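Long-range contacts in TPR repeat-containing protein (Cytophaga hutchinsonii, PDB 3U4T), which is of unknown function but, as a tetratricopeptide-repeat protein built of stacked helices, probably serves as a scaffold for binding other proteins: residues Y158-L169 / W181-Q189; L220-Y229 / A243-N254. The protein carries 1 engineered substitution. One frame throughout, in Å; residues are numbered along the deposited sequence.

Contact 1 of 2, residues Y158-L169 / W181-Q189; sequences YVKADSSFVKVL and WRARANAAQ
Trp181 meets Phe165 through its CB, which stands over the middle of one face of the phenyl ring, 3.3 Å from the ring centroid, a CH-pi contact. The indole beyond lies obliquely to the phenyl and packs edge-to-face with Tyr153. Arg182 follows, bent at chi2 and chi3 to bring its guanidinium side-on to Asp162: NE reaches OD1 at 2.9 Å and NH2 reaches OD2 at 3.1 Å. Both bonds of this salt bridge are nearly straight and lie in the guanidinium plane, yet they meet the oxygens from above the carboxylate, the two planes being 42° apart. Arginine suits the site because its flat end also takes Val166 over one face, Val166 CG2 lying 3.5 Å from Arg182 CZ, while Leu169 CD1 rests on the CD methylene. The small Ala185 drops its methyl as a knob among Tyr158, Ala161, Asp162 and Phe165, and its CA lies 5.2 Å from that of Tyr158. Asn186 ND2 bonds to Arg182 O at 2.9 Å, its amide roughly perpendicular to the Asp162 carboxylate. Ala188 puts CB over the centre of the Tyr158 ring, 3.3 Å from its centroid, and Gln189 lays CG beside Tyr158 CB. With axes 8.6 Å apart and running nearly antiparallel, this is the close helix packing typical of tetratricopeptide-repeat arrays, segment 158-169 lying in a range assigned to that family by sequence.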
loop_
_atom_site.group_PDB
_atom_site.type_symbol
_atom_site.label_atom_id
_atom_site.label_comp_id
_atom_site.label_asym_id
_atom_site.label_seq_id
_atom_site.Cartn_x
_atom_site.Cartn_y
_atom_site.Cartn_z
ATOM N N TYR A 158 17.382 1.168 9.331
ATOM C CA TYR A 158 17.645 0.242 8.240
ATOM C C TYR A 158 17.782 -1.191 8.683
ATOM O O TYR A 158 17.312 -2.095 8.003
ATOM C CB TYR A 158 18.885 0.695 7.475
ATOM C CG TYR A 158 18.790 2.154 7.106
ATOM C CD1 TYR A 158 17.702 2.626 6.372
ATOM C CD2 TYR A 158 19.732 3.075 7.553
ATOM C CE1 TYR A 158 17.546 3.976 6.100
ATOM C CE2 TYR A 158 19.584 4.440 7.286
ATOM C CZ TYR A 158 18.481 4.883 6.560
ATOM O OH TYR A 158 18.283 6.232 6.316
ATOM N N VAL A 159 18.411 -1.410 9.828
ATOM C CA VAL A 159 18.550 -2.769 10.299
ATOM C C VAL A 159 17.161 -3.390 10.446
ATOM O O VAL A 159 16.926 -4.485 9.938
ATOM C CB VAL A 159 19.336 -2.832 11.641
ATOM C CG1 VAL A 159 19.245 -4.230 12.238
ATOM C CG2 VAL A 159 20.804 -2.482 11.399
ATOM N N LYS A 160 16.236 -2.690 11.103
ATOM C CA LYS A 160 14.882 -3.211 11.292
ATOM C C LYS A 160 14.071 -3.264 9.999
ATOM O O LYS A 160 13.180 -4.100 9.850
ATOM C CB LYS A 160 14.139 -2.393 12.354
ATOM C CG LYS A 160 14.697 -2.587 13.745
ATOM C CD LYS A 160 14.190 -1.541 14.718
ATOM C CE LYS A 160 12.838 -1.896 15.302
ATOM N NZ LYS A 160 12.446 -0.897 16.340
ATOM N N ALA A 161 14.373 -2.375 9.063
ATOM C CA ALA A 161 13.674 -2.394 7.782
ATOM C C ALA A 161 14.065 -3.683 7.062
ATOM O O ALA A 161 13.221 -4.330 6.434
ATOM C CB ALA A 161 14.072 -1.183 6.922
ATOM N N ASP A 162 15.340 -4.058 7.170
ATOM C CA ASP A 162 15.855 -5.259 6.513
ATOM C C ASP A 162 15.166 -6.516 7.018
ATOM O O ASP A 162 14.674 -7.315 6.228
ATOM C CB ASP A 162 17.378 -5.368 6.734
ATOM C CG ASP A 162 18.080 -6.231 5.673
ATOM O OD1 ASP A 162 17.558 -6.351 4.546
ATOM O OD2 ASP A 162 19.174 -6.771 5.965
ATOM N N SER A 163 15.130 -6.684 8.335
ATOM C CA SER A 163 14.504 -7.860 8.943
ATOM C C SER A 163 13.052 -7.958 8.517
ATOM O O SER A 163 12.538 -9.047 8.239
ATOM C CB SER A 163 14.570 -7.777 10.467
ATOM O OG SER A 163 15.911 -7.626 10.899
ATOM N N SER A 164 12.393 -6.808 8.475
ATOM C CA SER A 164 10.995 -6.756 8.089
ATOM C C SER A 164 10.868 -7.116 6.613
ATOM O O SER A 164 9.866 -7.692 6.193
ATOM C CB SER A 164 10.436 -5.355 8.369
ATOM O OG SER A 164 9.094 -5.239 7.934
ATOM N N PHE A 165 11.875 -6.777 5.814
ATOM C CA PHE A 165 11.821 -7.120 4.397
ATOM C C PHE A 165 12.155 -8.603 4.238
ATOM O O PHE A 165 11.676 -9.261 3.315
ATOM C CB PHE A 165 12.787 -6.251 3.580
ATOM C CG PHE A 165 12.389 -4.805 3.514
ATOM C CD1 PHE A 165 11.068 -4.443 3.215
ATOM C CD2 PHE A 165 13.321 -3.799 3.770
ATOM C CE1 PHE A 165 10.693 -3.094 3.172
ATOM C CE2 PHE A 165 12.954 -2.458 3.728
ATOM C CZ PHE A 165 11.642 -2.106 3.434
ATOM N N VAL A 166 12.986 -9.123 5.141
ATOM C CA VAL A 166 13.333 -10.540 5.119
ATOM C C VAL A 166 12.042 -11.325 5.332
ATOM O O VAL A 166 11.887 -12.427 4.823
ATOM C CB VAL A 166 14.307 -10.919 6.252
ATOM C CG1 VAL A 166 14.319 -12.424 6.435
ATOM C CG2 VAL A 166 15.702 -10.427 5.925
ATOM N N LYS A 167 11.123 -10.746 6.101
ATOM C CA LYS A 167 9.838 -11.380 6.375
ATOM C C LYS A 167 8.952 -11.402 5.148
ATOM O O LYS A 167 8.202 -12.363 4.940
ATOM C CB LYS A 167 9.096 -10.653 7.499
ATOM C CG LYS A 167 9.469 -11.088 8.896
ATOM C CD LYS A 167 8.948 -12.489 9.181
ATOM C CE LYS A 167 9.181 -12.862 10.635
ATOM N NZ LYS A 167 8.575 -14.171 10.973
ATOM N N VAL A 168 9.008 -10.341 4.343
ATOM C CA VAL A 168 8.194 -10.302 3.130
ATOM C C VAL A 168 8.660 -11.451 2.234
ATOM O O VAL A 168 7.860 -12.166 1.638
ATOM C CB VAL A 168 8.351 -8.962 2.385
ATOM C CG1 VAL A 168 7.580 -8.992 1.066
ATOM C CG2 VAL A 168 7.829 -7.831 3.255
ATOM N N LEU A 169 9.971 -11.626 2.160
ATOM C CA LEU A 169 10.551 -12.696 1.361
ATOM C C LEU A 169 10.161 -14.068 1.889
ATOM O O LEU A 169 9.793 -14.944 1.116
ATOM C CB LEU A 169 12.078 -12.567 1.331
ATOM C CG LEU A 169 12.553 -11.470 0.379
ATOM C CD1 LEU A 169 14.033 -11.218 0.590
ATOM C CD2 LEU A 169 12.243 -11.879 -1.060
ATOM N N TRP A 181 13.823 -3.854 -1.772
ATOM C CA TRP A 181 13.893 -3.185 -0.469
ATOM C C TRP A 181 15.007 -3.670 0.434
ATOM O O TRP A 181 15.559 -2.887 1.200
ATOM C CB TRP A 181 12.534 -3.225 0.244
ATOM C CG TRP A 181 11.609 -2.187 -0.339
ATOM C CD1 TRP A 181 10.666 -2.374 -1.311
ATOM C CD2 TRP A 181 11.655 -0.773 -0.095
ATOM N NE1 TRP A 181 10.128 -1.168 -1.695
ATOM C CE2 TRP A 181 10.718 -0.170 -0.966
ATOM C CE3 TRP A 181 12.406 0.040 0.767
ATOM C CZ2 TRP A 181 10.508 1.213 -0.994
ATOM C CZ3 TRP A 181 12.201 1.405 0.737
ATOM C CH2 TRP A 181 11.258 1.981 -0.143
ATOM N N ARG A 182 15.343 -4.953 0.350
ATOM C CA ARG A 182 16.461 -5.467 1.134
ATOM C C ARG A 182 17.683 -4.744 0.584
ATOM O O ARG A 182 18.571 -4.318 1.324
ATOM C CB ARG A 182 16.660 -6.960 0.922
ATOM C CG ARG A 182 15.646 -7.837 1.602
ATOM C CD ARG A 182 16.334 -9.125 2.037
ATOM N NE ARG A 182 17.350 -8.866 3.056
ATOM C CZ ARG A 182 18.187 -9.784 3.534
ATOM N NH1 ARG A 182 18.137 -11.030 3.078
ATOM N NH2 ARG A 182 19.059 -9.462 4.480
ATOM N N ALA A 183 17.709 -4.604 -0.734
ATOM C CA ALA A 183 18.815 -3.928 -1.393
ATOM C C ALA A 183 18.922 -2.511 -0.841
ATOM O O ALA A 183 19.974 -2.099 -0.365
ATOM C CB ALA A 183 18.580 -3.896 -2.899
ATOM N N ARG A 184 17.816 -1.776 -0.894
ATOM C CA ARG A 184 17.777 -0.408 -0.405
ATOM C C ARG A 184 18.117 -0.309 1.077
ATOM O O ARG A 184 18.833 0.594 1.500
ATOM C CB ARG A 184 16.404 0.185 -0.673
ATOM C CG ARG A 184 16.153 0.411 -2.146
ATOM C CD ARG A 184 14.765 0.942 -2.396
ATOM N NE ARG A 184 14.562 1.404 -3.766
ATOM C CZ ARG A 184 13.387 1.810 -4.225
ATOM N NH1 ARG A 184 12.340 1.798 -3.421
ATOM N NH2 ARG A 184 13.260 2.234 -5.471
ATOM N N ALA A 185 17.616 -1.246 1.860
ATOM C CA ALA A 185 17.883 -1.241 3.283
ATOM C C ALA A 185 19.381 -1.441 3.541
ATOM O O ALA A 185 19.956 -0.819 4.442
ATOM C CB ALA A 185 17.086 -2.332 3.951
ATOM N N ASN A 186 20.019 -2.303 2.751
ATOM C CA ASN A 186 21.447 -2.557 2.913
ATOM C C ASN A 186 22.335 -1.442 2.336
ATOM O O ASN A 186 23.413 -1.160 2.863
ATOM C CB ASN A 186 21.790 -3.927 2.325
ATOM C CG ASN A 186 21.519 -5.065 3.309
ATOM O OD1 ASN A 186 22.340 -5.355 4.173
ATOM N ND2 ASN A 186 20.361 -5.695 3.191
ATOM N N ALA A 187 21.881 -0.792 1.270
ATOM C CA ALA A 187 22.652 0.313 0.685
ATOM C C ALA A 187 22.696 1.466 1.685
ATOM O O ALA A 187 23.648 2.235 1.723
ATOM C CB ALA A 187 22.007 0.786 -0.625
ATOM N N ALA A 188 21.649 1.579 2.497
ATOM C CA ALA A 188 21.558 2.619 3.514
ATOM C C ALA A 188 22.578 2.369 4.629
ATOM O O ALA A 188 23.079 3.312 5.248
ATOM C CB ALA A 188 20.153 2.649 4.084
ATOM N N GLN A 189 22.887 1.094 4.872
ATOM C CA GLN A 189 23.849 0.711 5.906
ATOM C C GLN A 189 25.276 0.840 5.394
ATOM O O GLN A 189 26.226 0.879 6.168
ATOM C CB GLN A 189 23.617 -0.730 6.347
ATOM C CG GLN A 189 22.279 -0.988 6.993
ATOM C CD GLN A 189 22.110 -2.449 7.369
ATOM O OE1 GLN A 189 22.945 -3.021 8.068
ATOM N NE2 GLN A 189 21.027 -3.058 6.909
#

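Contact 2 of 2, residues L220-Y229 / A243-N254; sequences LIEANEYIAY and AWKNILALDPTN
Asn224 and Ala243 mark one of the closest backbone approaches here, their CA atoms 5.2 Å apart, where helices 220-229 and 243-250 run nearly antiparallel at 157° with axes 8.4 Å from each other. Alanine suits so tight a place: Ala243 CB touches the methyl CB of Ala228 at 3.7 Å and also rests on the backbone oxygen of Asn224. The buried amide of Asn224 is held at both ends. Asn224 OD1 accepts a nearly straight bond from Asn246 ND2 at 2.9 Å, the donor lying above the carbonyl plane. With CG beside the backbone N (chi1 -81°), the amide turns back along its own helix, and Asn224 ND2 reaches Leu220 O at 2.8 Å. A leucine here would probably leave Asn246 without its acceptor and bury an apolar branch where Leu220 O now takes a second donor. Farther along, Ile247 fits its CG1 against Asn224 CB and sets CD1 3.6 Å from Glu225 CG, while its side chain crosses that of Ile221 at about a right angle, CG2 lying against Ile221 CG1. Leu250 CD1 closes that end over Leu220 CB. At the other end Trp244 receives Ala228 CB over its six-membered ring, 3.6 Å from the centroid, and points its edge at the face of Tyr229 in a T-shaped pair, planes at 88°. After the helix, a type I turn from Asp251 brings Asn254 ND2 up to Ile221 CG2; Asn254 OD1 bonds to Lys256 NZ and, from the N-cap of helix 255-261, weakly to Ala257 N. An antiparallel helix hairpin with small residues at a close approach, and a short turn into the next helix, is consistent with a tetratricopeptide-like repeat.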
loop_
_atom_site.group_PDB
_atom_site.type_symbol
_atom_site.label_atom_id
_atom_site.label_comp_id
_atom_site.label_asym_id
_atom_site.label_seq_id
_atom_site.Cartn_x
_atom_site.Cartn_y
_atom_site.Cartn_z
ATOM N N LEU A 220 15.113 -2.652 -12.593
ATOM C CA LEU A 220 16.310 -3.147 -13.272
ATOM C C LEU A 220 17.340 -2.044 -13.478
ATOM O O LEU A 220 18.549 -2.260 -13.334
ATOM C CB LEU A 220 15.934 -3.771 -14.621
ATOM C CG LEU A 220 15.297 -5.154 -14.499
ATOM C CD1 LEU A 220 14.629 -5.514 -15.809
ATOM C CD2 LEU A 220 16.365 -6.196 -14.099
ATOM N N ILE A 221 16.853 -0.858 -13.810
ATOM C CA ILE A 221 17.737 0.271 -14.025
ATOM C C ILE A 221 18.428 0.627 -12.720
ATOM O O ILE A 221 19.630 0.896 -12.707
ATOM C CB ILE A 221 16.947 1.474 -14.573
ATOM C CG1 ILE A 221 16.610 1.216 -16.045
ATOM C CG2 ILE A 221 17.742 2.759 -14.407
ATOM C CD1 ILE A 221 15.856 2.343 -16.725
ATOM N N GLU A 222 17.666 0.626 -11.624
ATOM C CA GLU A 222 18.221 0.938 -10.306
ATOM C C GLU A 222 19.258 -0.112 -9.916
ATOM O O GLU A 222 20.333 0.207 -9.411
ATOM C CB GLU A 222 17.112 0.973 -9.249
ATOM C CG GLU A 222 17.593 1.186 -7.805
ATOM C CD GLU A 222 16.427 1.247 -6.828
ATOM O OE1 GLU A 222 16.594 0.947 -5.622
ATOM O OE2 GLU A 222 15.327 1.609 -7.286
ATOM N N ALA A 223 18.917 -1.373 -10.152
ATOM C CA ALA A 223 19.806 -2.474 -9.825
ATOM C C ALA A 223 21.097 -2.360 -10.631
ATOM O O ALA A 223 22.191 -2.450 -10.082
ATOM C CB ALA A 223 19.114 -3.790 -10.113
ATOM N N ASN A 224 20.978 -2.141 -11.933
ATOM C CA ASN A 224 22.165 -2.029 -12.767
ATOM C C ASN A 224 23.004 -0.802 -12.452
ATOM O O ASN A 224 24.235 -0.848 -12.544
ATOM C CB ASN A 224 21.777 -2.037 -14.248
ATOM C CG ASN A 224 21.528 -3.438 -14.776
ATOM O OD1 ASN A 224 22.458 -4.216 -14.975
ATOM N ND2 ASN A 224 20.269 -3.768 -14.997
ATOM N N GLU A 225 22.341 0.293 -12.083
ATOM C CA GLU A 225 23.046 1.518 -11.751
ATOM C C GLU A 225 23.928 1.270 -10.544
ATOM O O GLU A 225 25.090 1.649 -10.540
ATOM C CB GLU A 225 22.064 2.655 -11.465
ATOM C CG GLU A 225 21.539 3.366 -12.706
ATOM C CD GLU A 225 20.847 4.683 -12.377
ATOM O OE1 GLU A 225 21.057 5.200 -11.262
ATOM O OE2 GLU A 225 20.106 5.213 -13.230
ATOM N N TYR A 226 23.382 0.633 -9.520
ATOM C CA TYR A 226 24.170 0.340 -8.330
ATOM C C TYR A 226 25.385 -0.494 -8.743
ATOM O O TYR A 226 26.524 -0.152 -8.438
ATOM C CB TYR A 226 23.333 -0.448 -7.319
ATOM C CG TYR A 226 24.148 -0.966 -6.149
ATOM C CD1 TYR A 226 24.438 -0.148 -5.056
ATOM C CD2 TYR A 226 24.691 -2.254 -6.164
ATOM C CE1 TYR A 226 25.236 -0.589 -4.019
ATOM C CE2 TYR A 226 25.499 -2.695 -5.130
ATOM C CZ TYR A 226 25.766 -1.865 -4.064
ATOM O OH TYR A 226 26.557 -2.315 -3.033
ATOM N N ILE A 227 25.130 -1.589 -9.451
ATOM C CA ILE A 227 26.204 -2.458 -9.889
ATOM C C ILE A 227 27.263 -1.679 -10.663
ATOM O O ILE A 227 28.454 -1.767 -10.351
ATOM C CB ILE A 227 25.660 -3.609 -10.762
ATOM C CG1 ILE A 227 24.605 -4.392 -9.982
ATOM C CG2 ILE A 227 26.793 -4.558 -11.150
ATOM C CD1 ILE A 227 25.143 -5.054 -8.743
ATOM N N ALA A 228 26.837 -0.909 -11.663
ATOM C CA ALA A 228 27.789 -0.126 -12.464
ATOM C C ALA A 228 28.676 0.777 -11.606
ATOM O O ALA A 228 29.871 0.915 -11.885
ATOM C CB ALA A 228 27.055 0.697 -13.516
ATOM N N TYR A 229 28.102 1.383 -10.568
ATOM C CA TYR A 229 28.877 2.238 -9.673
ATOM C C TYR A 229 29.753 1.370 -8.779
ATOM O O TYR A 229 30.911 1.682 -8.536
ATOM C CB TYR A 229 27.959 3.109 -8.806
ATOM C CG TYR A 229 27.249 4.217 -9.573
ATOM C CD1 TYR A 229 27.959 5.090 -10.409
ATOM C CD2 TYR A 229 25.872 4.411 -9.442
ATOM C CE1 TYR A 229 27.313 6.130 -11.090
ATOM C CE2 TYR A 229 25.217 5.450 -10.117
ATOM C CZ TYR A 229 25.943 6.306 -10.937
ATOM O OH TYR A 229 25.302 7.345 -11.579
ATOM N N ALA A 243 26.933 -3.278 -17.211
ATOM C CA ALA A 243 25.771 -2.849 -16.454
ATOM C C ALA A 243 25.222 -1.588 -17.109
ATOM O O ALA A 243 24.007 -1.439 -17.272
ATOM C CB ALA A 243 26.155 -2.584 -15.005
ATOM N N TRP A 244 26.125 -0.687 -17.496
ATOM C CA TRP A 244 25.737 0.559 -18.147
ATOM C C TRP A 244 25.011 0.216 -19.434
ATOM O O TRP A 244 24.146 0.967 -19.889
ATOM C CB TRP A 244 26.967 1.409 -18.464
ATOM C CG TRP A 244 27.519 2.171 -17.291
ATOM C CD1 TRP A 244 28.830 2.276 -16.930
ATOM C CD2 TRP A 244 26.782 2.960 -16.345
ATOM N NE1 TRP A 244 28.958 3.079 -15.823
ATOM C CE2 TRP A 244 27.723 3.515 -15.448
ATOM C CE3 TRP A 244 25.427 3.259 -16.178
ATOM C CZ2 TRP A 244 27.343 4.339 -14.389
ATOM C CZ3 TRP A 244 25.054 4.084 -15.122
ATOM C CH2 TRP A 244 26.014 4.618 -14.246
ATOM N N LYS A 245 25.361 -0.927 -20.014
ATOM C CA LYS A 245 24.723 -1.340 -21.249
ATOM C C LYS A 245 23.335 -1.887 -20.973
ATOM O O LYS A 245 22.392 -1.560 -21.682
ATOM C CB LYS A 245 25.578 -2.384 -21.981
ATOM C CG LYS A 245 26.850 -1.811 -22.614
ATOM C CD LYS A 245 27.739 -2.900 -23.219
ATOM C CE LYS A 245 29.026 -2.313 -23.802
ATOM N NZ LYS A 245 30.099 -3.339 -23.964
ATOM N N ASN A 246 23.185 -2.708 -19.942
ATOM C CA ASN A 246 21.861 -3.247 -19.650
ATOM C C ASN A 246 20.821 -2.150 -19.487
ATOM O O ASN A 246 19.641 -2.356 -19.777
ATOM C CB ASN A 246 21.891 -4.091 -18.391
ATOM C CG ASN A 246 22.883 -5.200 -18.489
ATOM O OD1 ASN A 246 23.110 -5.734 -19.577
ATOM N ND2 ASN A 246 23.483 -5.568 -17.363
ATOM N N ILE A 247 21.261 -0.981 -19.030
ATOM C CA ILE A 247 20.349 0.135 -18.835
ATOM C C ILE A 247 19.891 0.751 -20.154
ATOM O O ILE A 247 18.695 1.020 -20.335
ATOM C CB ILE A 247 20.993 1.212 -17.960
ATOM C CG1 ILE A 247 21.278 0.617 -16.583
ATOM C CG2 ILE A 247 20.066 2.432 -17.848
ATOM C CD1 ILE A 247 22.094 1.509 -15.694
ATOM N N LEU A 248 20.831 0.977 -21.073
ATOM C CA LEU A 248 20.503 1.547 -22.384
ATOM C C LEU A 248 19.584 0.584 -23.129
ATOM O O LEU A 248 18.634 1.008 -23.791
ATOM C CB LEU A 248 21.778 1.788 -23.199
ATOM C CG LEU A 248 22.727 2.858 -22.651
ATOM C CD1 LEU A 248 23.998 2.965 -23.482
ATOM C CD2 LEU A 248 21.984 4.169 -22.657
ATOM N N ALA A 249 19.872 -0.715 -23.025
ATOM C CA ALA A 249 19.056 -1.747 -23.666
ATOM C C ALA A 249 17.598 -1.581 -23.209
ATOM O O ALA A 249 16.661 -1.946 -23.926
ATOM C CB ALA A 249 19.584 -3.153 -23.289
ATOM N N LEU A 250 17.420 -1.035 -22.006
ATOM C CA LEU A 250 16.094 -0.803 -21.423
ATOM C C LEU A 250 15.634 0.633 -21.667
ATOM O O LEU A 250 14.441 0.918 -21.721
ATOM C CB LEU A 250 16.130 -1.041 -19.905
ATOM C CG LEU A 250 16.170 -2.459 -19.336
ATOM C CD1 LEU A 250 16.777 -2.440 -17.947
ATOM C CD2 LEU A 250 14.773 -3.026 -19.305
ATOM N N ASP A 251 16.607 1.528 -21.789
ATOM C CA ASP A 251 16.362 2.945 -22.003
ATOM C C ASP A 251 17.542 3.537 -22.781
ATOM O O ASP A 251 18.554 3.938 -22.198
ATOM C CB ASP A 251 16.212 3.631 -20.647
ATOM C CG ASP A 251 15.999 5.120 -20.769
ATOM O OD1 ASP A 251 15.622 5.579 -21.867
ATOM O OD2 ASP A 251 16.195 5.833 -19.763
ATOM N N PRO A 252 17.423 3.592 -24.115
ATOM C CA PRO A 252 18.434 4.110 -25.043
ATOM C C PRO A 252 18.866 5.553 -24.812
ATOM O O PRO A 252 19.956 5.956 -25.224
ATOM C CB PRO A 252 17.765 3.933 -26.403
ATOM C CG PRO A 252 16.893 2.747 -26.195
ATOM C CD PRO A 252 16.272 3.066 -24.861
ATOM N N THR A 253 18.013 6.320 -24.140
ATOM C CA THR A 253 18.274 7.733 -23.878
ATOM C C THR A 253 18.781 8.046 -22.471
ATOM O O THR A 253 18.970 9.213 -22.128
ATOM C CB THR A 253 16.991 8.567 -24.094
ATOM O OG1 THR A 253 16.238 8.613 -22.873
ATOM C CG2 THR A 253 16.117 7.930 -25.177
ATOM N N ASN A 254 19.003 7.022 -21.654
ATOM C CA ASN A 254 19.450 7.256 -20.286
ATOM C C ASN A 254 20.776 8.003 -20.217
ATOM O O ASN A 254 21.817 7.494 -20.634
ATOM C CB ASN A 254 19.558 5.940 -19.528
ATOM C CG ASN A 254 19.659 6.149 -18.037
ATOM O OD1 ASN A 254 20.484 6.924 -17.570
ATOM N ND2 ASN A 254 18.820 5.461 -17.281
#

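How the contacts relate
Contacts 1 and 2 follow in series along the chain, their centres about 22 Å apart, and each joins two antiparallel helices with nearly the same buried area, close to 600 Å². One salt bridge joins them directly: Arg184 NE, on the segment 181-189, lies 2.8 Å from Glu222 OE1 on 220-229. Helix 199-209 takes part in the same junction, since its Tyr202 packs on Ala183 and Ala223 and its hydroxyl bonds to that same Glu222 oxygen. Contact 2 lies farther out, its centre about 27 Å from the chain centre against about 17 Å for contact 1. Together they belong to the C-terminal half of an elongated helical array.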